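Local coordinates for AB hydrolase-1 domain-containing protein (Parabacteroides distasonis, PDB 4Q34) that is probably an esterase of the alpha/beta hydrolase family, its substrate and biological role not established, at residues P205-E208 against G209-P212; V229-S232 against V233-Y237; D254-P257 against E258-E261; R264-R267 against L268-W272. All coordinates share one frame; numbering follows the deposited sequence.

Contact 1. Residues P205-E208 against G209-P212; sequences PFPE and GQLP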
loop_
_atom_site.group_PDB
_atom_site.type_symbol
_atom_site.label_atom_id
_atom_site.label_comp_id
_atom_site.label_asym_id
_atom_site.label_seq_id
_atom_site.Cartn_x
_atom_site.Cartn_y
_atom_site.Cartn_z
ATOM N N PRO A 205 15.609 25.390 3.962
ATOM C CA PRO A 205 16.773 25.955 3.339
ATOM C C PRO A 205 16.864 27.488 3.429
ATOM O O PRO A 205 15.951 28.203 3.025
ATOM C CB PRO A 205 16.654 25.495 1.866
ATOM C CG PRO A 205 15.187 25.441 1.666
ATOM C CD PRO A 205 14.614 24.959 2.973
ATOM N N PHE A 206 17.978 27.965 3.942
ATOM C CA PHE A 206 18.294 29.376 3.979
ATOM C C PHE A 206 19.616 29.652 3.238
ATOM O O PHE A 206 20.477 28.752 3.149
ATOM C CB PHE A 206 18.431 29.826 5.426
ATOM C CG PHE A 206 17.141 29.831 6.184
ATOM C CD1 PHE A 206 16.715 28.712 6.853
ATOM C CD2 PHE A 206 16.384 30.981 6.248
ATOM C CE1 PHE A 206 15.531 28.722 7.578
ATOM C CE2 PHE A 206 15.170 30.987 6.934
ATOM C CZ PHE A 206 14.760 29.865 7.613
ATOM N N PRO A 207 19.813 30.893 2.751
ATOM C CA PRO A 207 21.075 31.225 2.126
ATOM C C PRO A 207 22.220 31.142 3.105
ATOM O O PRO A 207 22.065 31.475 4.283
ATOM C CB PRO A 207 20.920 32.681 1.682
ATOM C CG PRO A 207 19.510 33.032 1.874
ATOM C CD PRO A 207 18.896 32.042 2.819
ATOM N N GLU A 208 23.362 30.691 2.605
ATOM C CA GLU A 208 24.570 30.606 3.385
ATOM C C GLU A 208 24.866 31.943 3.986
ATOM O O GLU A 208 24.778 32.972 3.305
ATOM C CB GLU A 208 25.723 30.171 2.466
ATOM C CG GLU A 208 25.602 28.700 2.109
ATOM C CD GLU A 208 26.348 28.282 0.828
ATOM O OE1 GLU A 208 26.803 29.156 0.084
ATOM O OE2 GLU A 208 26.433 27.053 0.555
ATOM N N GLY A 209 25.169 31.936 5.279
ATOM C CA GLY A 209 25.472 33.150 5.995
ATOM C C GLY A 209 24.270 33.910 6.539
ATOM O O GLY A 209 24.461 34.902 7.230
ATOM N N GLN A 210 23.053 33.440 6.245
ATOM C CA GLN A 210 21.803 34.096 6.622
ATOM C C GLN A 210 20.911 33.174 7.425
ATOM O O GLN A 210 19.716 33.382 7.459
ATOM C CB GLN A 210 21.019 34.506 5.359
ATOM C CG GLN A 210 21.782 35.397 4.409
ATOM C CD GLN A 210 22.138 36.703 5.054
ATOM O OE1 GLN A 210 21.312 37.312 5.732
ATOM N NE2 GLN A 210 23.368 37.134 4.870
ATOM N N LEU A 211 21.474 32.127 8.045
ATOM C CA LEU A 211 20.701 31.215 8.875
ATOM C C LEU A 211 20.148 31.966 10.102
ATOM O O LEU A 211 20.926 32.484 10.931
ATOM C CB LEU A 211 21.582 30.066 9.333
ATOM C CG LEU A 211 21.008 28.730 9.764
ATOM C CD1 LEU A 211 20.090 28.118 8.712
ATOM C CD2 LEU A 211 22.161 27.774 10.059
ATOM N N PRO A 212 18.818 32.073 10.208
ATOM C CA PRO A 212 18.282 32.826 11.352
ATOM C C PRO A 212 18.506 32.104 12.668
ATOM O O PRO A 212 18.578 30.878 12.700
ATOM C CB PRO A 212 16.777 32.943 11.052
ATOM C CG PRO A 212 16.490 31.958 9.969
ATOM C CD PRO A 212 17.769 31.500 9.350
HETATM O O HOH W 1 24.871 35.803 3.310
#
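Phe-206 and Pro-212 meet across a type II beta turn, Pro-207 to Gln-210, that carries the chain off the end of strand 204-207. In the CH-pi contact, Pro-212 CD stands over the middle of the Phe-206 ring, 3.5 Å from its centroid and 12° off the normal, with Pro-212 CG nearest CE2 and CZ. Phe-206 CG lies anti to its own carbonyl carbon (chi1 -69°), which turns the ring toward the returning chain. Apolar contact adds Leu-211 CD1, obliquely placed 3.9 Å from Phe-206 CD1, while the bent Gln-210 lays its CB and CG across the Pro-207 ring. Trp-272 meets the Phe-206 ring edge-to-face, and Leu-268 and Met-275 of helix 257-277 touch it too. An alanine in place of Phe-206 would probably leave Pro-212 CD without its aromatic face and open a gap beside Leu-268 and Trp-272. One backbone hydrogen bond closes the turn, Gln-210 N to Pro-207 O at 2.9 Å, the donor tilted 34° from the carbonyl plane. Gly-209 holds the third position, where the backbone angles would jam a CB against the preceding carbonyl O; its N bonds to Glu-228. A water spans the turn, donating to Glu-208 O at 2.8 Å; its approach to Gln-210 NE2, in a side chain with two conformers, is too short to be trusted.

Contact 2. Residues V229-S232 against V233-Y237; sequences VPMS and VFMEY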
loop_
_atom_site.group_PDB
_atom_site.type_symbol
_atom_site.label_atom_id
_atom_site.label_comp_id
_atom_site.label_asym_id
_atom_site.label_seq_id
_atom_site.Cartn_x
_atom_site.Cartn_y
_atom_site.Cartn_z
ATOM N N VAL A 229 22.147 26.760 2.144
ATOM C CA VAL A 229 22.243 26.397 0.718
ATOM C C VAL A 229 22.782 27.610 -0.048
ATOM O O VAL A 229 22.669 28.739 0.411
ATOM C CB VAL A 229 20.887 25.962 0.135
ATOM C CG1 VAL A 229 20.254 24.850 0.974
ATOM C CG2 VAL A 229 19.907 27.131 0.048
ATOM N N PRO A 230 23.383 27.394 -1.215
ATOM C CA PRO A 230 23.846 28.550 -1.975
ATOM C C PRO A 230 22.684 29.492 -2.348
ATOM O O PRO A 230 21.540 29.036 -2.488
ATOM C CB PRO A 230 24.435 27.919 -3.275
ATOM C CG PRO A 230 24.723 26.491 -2.882
ATOM C CD PRO A 230 23.670 26.109 -1.907
HETATM N N MSE A 231 23.012 30.764 -2.534
HETATM C CA MSE A 231 21.977 31.785 -2.839
HETATM C C MSE A 231 21.202 31.371 -4.061
HETATM O O MSE A 231 19.987 31.507 -4.095
HETATM C CB MSE A 231 22.634 33.162 -2.961
HETATM C CG MSE A 231 21.640 34.266 -3.332
HETATM SE SE MSE A 231 20.218 34.396 -1.954
HETATM C CE MSE A 231 21.232 35.624 -0.770
ATOM N N SER A 232 21.857 30.851 -5.099
ATOM C CA SER A 232 21.084 30.495 -6.306
ATOM C C SER A 232 20.087 29.363 -6.091
ATOM O O SER A 232 19.059 29.286 -6.784
ATOM C CB SER A 232 22.033 30.141 -7.480
ATOM O OG SER A 232 22.629 28.873 -7.272
ATOM N N VAL A 233 20.357 28.495 -5.126
ATOM C CA VAL A 233 19.461 27.418 -4.762
ATOM C C VAL A 233 18.287 27.986 -3.935
ATOM O O VAL A 233 17.131 27.660 -4.186
ATOM C CB VAL A 233 20.218 26.306 -4.024
ATOM C CG1 VAL A 233 19.267 25.263 -3.507
ATOM C CG2 VAL A 233 21.229 25.673 -4.975
ATOM N N PHE A 234 18.612 28.849 -2.990
ATOM C CA PHE A 234 17.567 29.527 -2.197
ATOM C C PHE A 234 16.580 30.229 -3.113
ATOM O O PHE A 234 15.371 30.139 -2.883
ATOM C CB PHE A 234 18.195 30.506 -1.221
ATOM C CG PHE A 234 17.191 31.190 -0.312
ATOM C CD1 PHE A 234 16.513 30.449 0.655
ATOM C CD2 PHE A 234 16.937 32.557 -0.427
ATOM C CE1 PHE A 234 15.619 31.052 1.512
ATOM C CE2 PHE A 234 16.013 33.177 0.437
ATOM C CZ PHE A 234 15.373 32.416 1.394
HETATM N N MSE A 235 17.083 30.872 -4.175
HETATM C CA MSE A 235 16.199 31.593 -5.112
HETATM C C MSE A 235 15.229 30.685 -5.821
HETATM O O MSE A 235 14.190 31.151 -6.315
HETATM C CB MSE A 235 16.974 32.396 -6.173
HETATM C CG MSE A 235 17.815 33.500 -5.560
HETATM SE SE MSE A 235 16.731 34.938 -4.700
HETATM C CE MSE A 235 15.589 35.334 -6.273
ATOM N N GLU A 236 15.529 29.385 -5.916
ATOM C CA GLU A 236 14.577 28.468 -6.556
ATOM C C GLU A 236 13.244 28.415 -5.826
ATOM O O GLU A 236 12.218 28.227 -6.467
ATOM C CB GLU A 236 15.141 27.037 -6.771
ATOM C CG GLU A 236 16.542 26.928 -7.365
ATOM C CD GLU A 236 16.656 27.235 -8.843
ATOM O OE1 GLU A 236 15.619 27.562 -9.476
ATOM O OE2 GLU A 236 17.812 27.144 -9.360
ATOM N N TYR A 237 13.216 28.691 -4.503
ATOM C CA TYR A 237 11.991 28.619 -3.733
ATOM C C TYR A 237 11.098 29.869 -3.904
ATOM O O TYR A 237 10.041 29.945 -3.298
ATOM C CB TYR A 237 12.307 28.369 -2.246
ATOM C CG TYR A 237 13.056 27.050 -2.113
ATOM C CD1 TYR A 237 12.374 25.858 -2.145
ATOM C CD2 TYR A 237 14.429 27.007 -1.963
ATOM C CE1 TYR A 237 13.042 24.629 -2.108
ATOM C CE2 TYR A 237 15.097 25.805 -1.898
ATOM C CZ TYR A 237 14.407 24.619 -1.972
ATOM O OH TYR A 237 15.099 23.412 -1.869
HETATM O O HOH W 2 20.853 27.166 -8.485
#
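Val-229 and Val-233 face each other at the start of the short helix 231-234, with Val-233 CG1 4.0 Å from Val-229 CB. The other branch, Val-233 CG2, runs beside the Pro-230 ring, the two side chains pointing the same way, and comes 3.9 Å from Pro-230 CD. Val-233 thus straddles the entry to the helix, one methyl on each residue; an alanine here would remove both methyls and probably leave the Pro-230 ring and Val-229 less firmly packed. Val-229 CG2 meets Phe-234 CB at 4.0 Å, the two side chains crossing at about a right angle. Met-231, a selenomethionine bent at chi2 and chi3, brings SE obliquely to the Phe-234 ring, 4.1 Å from CD2, a Met-aromatic contact. With chi1 -177°, Phe-234 sends its ring away from the turn, onto Pro-207 and helix 257-277. On the outer side a water lies 2.7 Å from Ser-232 OG and donates to Glu-236 OE2, while Glu-236 OE1 has a salt bridge to Lys-239. Pro-230 O receives Phe-234 N at 3.0 Å and, weakly, Val-233 N. An N-cap carbonyl that takes the amides of the third and fourth residues after it is typical of a helix N-terminus, here directly after strand 226-229.

Contact 3. Residues D254-P257 against E258-E261; sequences DERP and ELYE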
loop_
_atom_site.group_PDB
_atom_site.type_symbol
_atom_site.label_atom_id
_atom_site.label_comp_id
_atom_site.label_asym_id
_atom_site.label_seq_id
_atom_site.Cartn_x
_atom_site.Cartn_y
_atom_site.Cartn_z
ATOM N N ASP A 254 8.689 25.467 26.391
ATOM C CA ASP A 254 9.423 24.322 25.912
ATOM C C ASP A 254 9.520 23.164 26.906
ATOM O O ASP A 254 10.435 22.351 26.800
ATOM C CB ASP A 254 10.811 24.772 25.437
ATOM C CG ASP A 254 11.757 25.124 26.575
ATOM O OD1 ASP A 254 11.303 25.327 27.724
ATOM O OD2 ASP A 254 12.970 25.204 26.300
ATOM N N GLU A 255 8.577 23.083 27.850
ATOM C CA GLU A 255 8.542 21.971 28.818
ATOM C C GLU A 255 8.512 20.597 28.144
ATOM O O GLU A 255 9.107 19.669 28.658
ATOM C CB GLU A 255 7.376 22.119 29.816
ATOM C CG GLU A 255 6.017 22.371 29.189
ATOM N N ARG A 256 7.827 20.474 26.994
ATOM C CA ARG A 256 7.756 19.239 26.234
ATOM C C ARG A 256 8.187 19.462 24.772
ATOM O O ARG A 256 7.370 19.866 23.935
ATOM C CB ARG A 256 6.321 18.696 26.260
ATOM C CG ARG A 256 5.837 18.299 27.653
ATOM C CD ARG A 256 4.348 18.052 27.619
ATOM N NE ARG A 256 3.810 17.568 28.896
ATOM C CZ ARG A 256 3.945 16.325 29.368
ATOM N NH1 ARG A 256 4.632 15.402 28.710
ATOM N NH2 ARG A 256 3.408 16.012 30.545
ATOM N N PRO A 257 9.473 19.205 24.471
ATOM C CA PRO A 257 10.052 19.377 23.134
ATOM C C PRO A 257 9.308 18.617 22.046
ATOM O O PRO A 257 9.263 19.087 20.909
ATOM C CB PRO A 257 11.476 18.822 23.276
ATOM C CG PRO A 257 11.805 18.996 24.725
ATOM C CD PRO A 257 10.509 18.950 25.495
ATOM N N GLU A 258 8.725 17.459 22.375
ATOM C CA GLU A 258 7.920 16.742 21.381
ATOM C C GLU A 258 6.813 17.640 20.798
ATOM O O GLU A 258 6.483 17.502 19.616
ATOM C CB GLU A 258 7.296 15.471 21.944
ATOM C CG GLU A 258 8.281 14.382 22.354
ATOM C CD GLU A 258 8.840 13.530 21.206
ATOM O OE1 GLU A 258 8.470 13.687 20.026
ATOM O OE2 GLU A 258 9.685 12.662 21.503
ATOM N N LEU A 259 6.249 18.537 21.607
ATOM C CA LEU A 259 5.250 19.473 21.109
ATOM C C LEU A 259 5.842 20.843 20.738
ATOM O O LEU A 259 5.400 21.474 19.753
ATOM C CB LEU A 259 4.122 19.640 22.109
ATOM C CG LEU A 259 3.196 18.419 22.362
ATOM C CD1 LEU A 259 3.660 17.554 23.513
ATOM C CD2 LEU A 259 1.788 18.917 22.650
ATOM N N TYR A 260 6.835 21.293 21.491
ATOM C CA TYR A 260 7.356 22.652 21.305
ATOM C C TYR A 260 8.110 22.804 20.001
ATOM O O TYR A 260 8.120 23.868 19.420
ATOM C CB TYR A 260 8.190 23.127 22.511
ATOM C CG TYR A 260 8.527 24.596 22.452
ATOM C CD1 TYR A 260 7.556 25.561 22.695
ATOM C CD2 TYR A 260 9.789 25.022 22.095
ATOM C CE1 TYR A 260 7.834 26.904 22.604
ATOM C CE2 TYR A 260 10.084 26.376 22.011
ATOM C CZ TYR A 260 9.093 27.311 22.269
ATOM O OH TYR A 260 9.370 28.656 22.181
ATOM N N GLU A 261 8.676 21.723 19.497
ATOM C CA GLU A 261 9.320 21.776 18.201
ATOM C C GLU A 261 8.383 22.326 17.149
ATOM O O GLU A 261 8.848 23.007 16.253
ATOM C CB GLU A 261 9.819 20.410 17.778
ATOM C CG GLU A 261 11.040 20.007 18.575
ATOM C CD GLU A 261 11.780 18.799 18.016
ATOM O OE1 GLU A 261 11.269 18.134 17.079
ATOM O OE2 GLU A 261 12.888 18.530 18.527
#
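Asp-254 and Tyr-260 are brought together by their first torsions: CG of Tyr-260 lies anti to the backbone N (chi1 -170°), swinging the ring back over the loop, while Asp-254 CG sits between its N and carbonyl carbon (chi1 73°), turning the carboxylate away. What reaches the ring is the methylene, with CA beside it. Asp-254 CB lies 3.5 Å from Tyr-260 CD2, over one face but offset toward the rim, a CH-pi contact. Arg-256, extended from CG to NE, runs beside Leu-259, with CB of Arg-256 4.0 Å from CD1 of Leu-259. Arg-256 is the N-cap of helix 257-277, and its O takes two amides: Tyr-260 N at 2.9 Å, in the carbonyl plane, and Leu-259 N at 2.9 Å, above that plane by 44°. Pro-257 follows as the first helical residue, where its lack of an N-H costs no helical bond, and its O accepts Glu-261 N at 3.0 Å. Glu-261 is extended beyond CG and forms a salt bridge with Arg-115 and a hydrogen bond with Leu-220 N; Glu-258 OE1 binds a glycerol. Acidic Glu-258 in the first turn probably interacts favourably with the helix dipole, while the aspartate meets the ring face mainly through CB and CA, its carboxylate turned aside.

Contact 4. Residues R264-R267 against L268-W272; sequences RRLR and LMKIW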
loop_
_atom_site.group_PDB
_atom_site.type_symbol
_atom_site.label_atom_id
_atom_site.label_comp_id
_atom_site.label_asym_id
_atom_site.label_seq_id
_atom_site.Cartn_x
_atom_site.Cartn_y
_atom_site.Cartn_z
ATOM N N ARG A 264 8.299 26.111 17.401
ATOM C CA ARG A 264 9.528 26.643 16.786
ATOM C C ARG A 264 9.432 26.619 15.265
ATOM O O ARG A 264 9.910 27.558 14.598
ATOM C CB ARG A 264 10.773 25.828 17.162
ATOM C CG ARG A 264 10.935 25.508 18.640
ATOM C CD ARG A 264 12.253 24.768 18.865
ATOM N NE ARG A 264 13.259 25.687 19.350
ATOM C CZ ARG A 264 13.606 25.830 20.623
ATOM N NH1 ARG A 264 13.070 25.071 21.575
ATOM N NH2 ARG A 264 14.512 26.732 20.942
ATOM N N ARG A 265 8.802 25.571 14.730
ATOM C CA ARG A 265 8.660 25.419 13.274
ATOM C C ARG A 265 7.736 26.476 12.672
ATOM O O ARG A 265 8.052 27.051 11.629
ATOM C CB ARG A 265 8.221 24.003 12.918
ATOM C CG ARG A 265 9.436 23.096 13.021
ATOM C CD ARG A 265 9.038 21.645 13.063
ATOM N NE ARG A 265 10.249 20.854 12.973
ATOM C CZ ARG A 265 10.298 19.558 13.187
ATOM N NH1 ARG A 265 9.218 18.882 13.549
ATOM N NH2 ARG A 265 11.469 18.953 13.044
ATOM N N LEU A 266 6.627 26.779 13.353
ATOM C CA LEU A 266 5.750 27.850 12.911
ATOM C C LEU A 266 6.539 29.148 12.803
ATOM O O LEU A 266 6.511 29.802 11.762
ATOM C CB LEU A 266 4.535 28.002 13.831
ATOM C CG LEU A 266 3.609 29.167 13.491
ATOM C CD1 LEU A 266 3.153 29.129 12.056
ATOM C CD2 LEU A 266 2.423 29.248 14.454
ATOM N N ARG A 267 7.274 29.478 13.865
ATOM C CA ARG A 267 8.071 30.702 13.939
ATOM C C ARG A 267 9.077 30.738 12.785
ATOM O O ARG A 267 9.232 31.738 12.105
ATOM C CB ARG A 267 8.790 30.759 15.301
ATOM C CG ARG A 267 9.627 31.999 15.574
ATOM C CD ARG A 267 10.562 31.785 16.782
ATOM N NE ARG A 267 9.974 30.926 17.802
ATOM C CZ ARG A 267 10.667 30.302 18.749
ATOM N NH1 ARG A 267 11.980 30.429 18.806
ATOM N NH2 ARG A 267 10.043 29.550 19.637
ATOM N N LEU A 268 9.736 29.632 12.573
ATOM C CA LEU A 268 10.776 29.530 11.554
ATOM C C LEU A 268 10.232 29.669 10.158
ATOM O O LEU A 268 10.831 30.347 9.340
ATOM C CB LEU A 268 11.494 28.213 11.671
ATOM C CG LEU A 268 12.618 27.980 10.679
ATOM C CD1 LEU A 268 13.633 29.099 10.718
ATOM C CD2 LEU A 268 13.235 26.626 10.955
HETATM N N MSE A 269 9.097 29.035 9.887
HETATM C CA MSE A 269 8.524 29.115 8.534
HETATM C C MSE A 269 8.046 30.525 8.205
HETATM O O MSE A 269 8.131 30.973 7.046
HETATM C CB MSE A 269 7.420 28.108 8.312
HETATM C CG MSE A 269 7.778 26.673 8.509
HETATM SE SE MSE A 269 9.528 26.222 7.785
HETATM C CE MSE A 269 9.033 25.880 5.951
ATOM N N LYS A 270 7.560 31.273 9.207
ATOM C CA LYS A 270 7.224 32.666 8.961
ATOM C C LYS A 270 8.444 33.496 8.584
ATOM O O LYS A 270 8.358 34.372 7.728
ATOM C CB LYS A 270 6.485 33.282 10.160
ATOM C CG LYS A 270 5.106 32.652 10.318
ATOM C CD LYS A 270 4.163 33.485 11.148
ATOM C CE LYS A 270 4.378 33.217 12.592
ATOM N NZ LYS A 270 3.354 33.969 13.373
ATOM N N ILE A 271 9.593 33.203 9.192
ATOM C CA ILE A 271 10.833 33.895 8.867
ATOM C C ILE A 271 11.277 33.531 7.451
ATOM O O ILE A 271 11.586 34.415 6.651
ATOM C CB ILE A 271 11.935 33.564 9.873
ATOM C CG1 ILE A 271 11.551 34.176 11.241
ATOM C CG2 ILE A 271 13.280 34.074 9.376
ATOM C CD1 ILE A 271 12.397 33.669 12.413
ATOM N N TRP A 272 11.251 32.237 7.162
ATOM C CA TRP A 272 11.571 31.697 5.826
ATOM C C TRP A 272 10.705 32.316 4.721
ATOM O O TRP A 272 11.232 32.795 3.715
ATOM C CB TRP A 272 11.369 30.184 5.845
ATOM C CG TRP A 272 11.866 29.418 4.645
ATOM C CD1 TRP A 272 13.168 29.237 4.290
ATOM C CD2 TRP A 272 11.092 28.646 3.731
ATOM N NE1 TRP A 272 13.246 28.412 3.179
ATOM C CE2 TRP A 272 11.987 28.038 2.824
ATOM C CE3 TRP A 272 9.717 28.406 3.581
ATOM C CZ2 TRP A 272 11.560 27.239 1.802
ATOM C CZ3 TRP A 272 9.294 27.614 2.542
ATOM C CH2 TRP A 272 10.209 27.032 1.670
#
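Leu-266 and Lys-270 touch one turn apart on helix 257-277, whose inner side is densely packed and whose outer side carries long polar chains. Inside, Leu-266 is buried against Tyr-246 of strand 242-246 and Val-285 and His-287 of strand 283-287. Met-269, a selenomethionine, has CG anti to its carbonyl carbon (chi1 -58°), which lays that atom 3.2 Å from Arg-265 O; the chain then bends twice, and the side chain packs on Val-204, Ile-244 and Tyr-246. The same Arg-265 O accepts Met-269 N at 2.8 Å, almost straight on from the carbonyl. Leu-268 turns its branches away to strand 204-207. Arg-265 is buried, but its NE and NH2 are bonded, NH2 in a salt bridge to Glu-225; this and a cation-pi contact with Trp-262 are likely to offset the cost of burying the charge next to Arg-115.

The outer side is looser. Lys-270 passes Leu-266 with its aliphatic part, CE to Leu-266 CG 4.2 Å, before NZ leads on. Arg-267 is deposited in two conformers, so the placing of its guanidinium is doubtful. Ile-271, at the border, meets Pro-212; its CG1 rests 3.5 Å from Arg-267 O, whose bond from Ile-271 N is 3.3 Å, longer than the 2.9 Å from Leu-268 N to Arg-264 O. This is an amphipathic helix laid on a sheet, the connecting helix of the beta-alpha-beta unit formed with strands 242-246 and 283-287 in the alpha/beta hydrolase fold.

Overall arrangement
Contacts 3 and 4 lie on one helix, 257-277, their centres about 15 Å apart; Tyr-260 OH of the first comes 2.8 Å from Arg-267 NH2 of the second in one conformer of Arg-267. Contacts 1 and 2, centres about 10 Å apart, are joined by the pairing of strands 204-207 and 226-229, with Phe-206 O 2.8 Å from Val-229 N. Trp-272 of contact 4 ties the helix to both: its NE1 lies 2.7 Å from Pro-205 O and 3.9 Å from Phe-234 CE1. Contact 3 stays remote from contact 2, nearest atoms about 18 Å apart. The glycerol held by Glu-258, probably from the crystallisation liquor, marks no established active site.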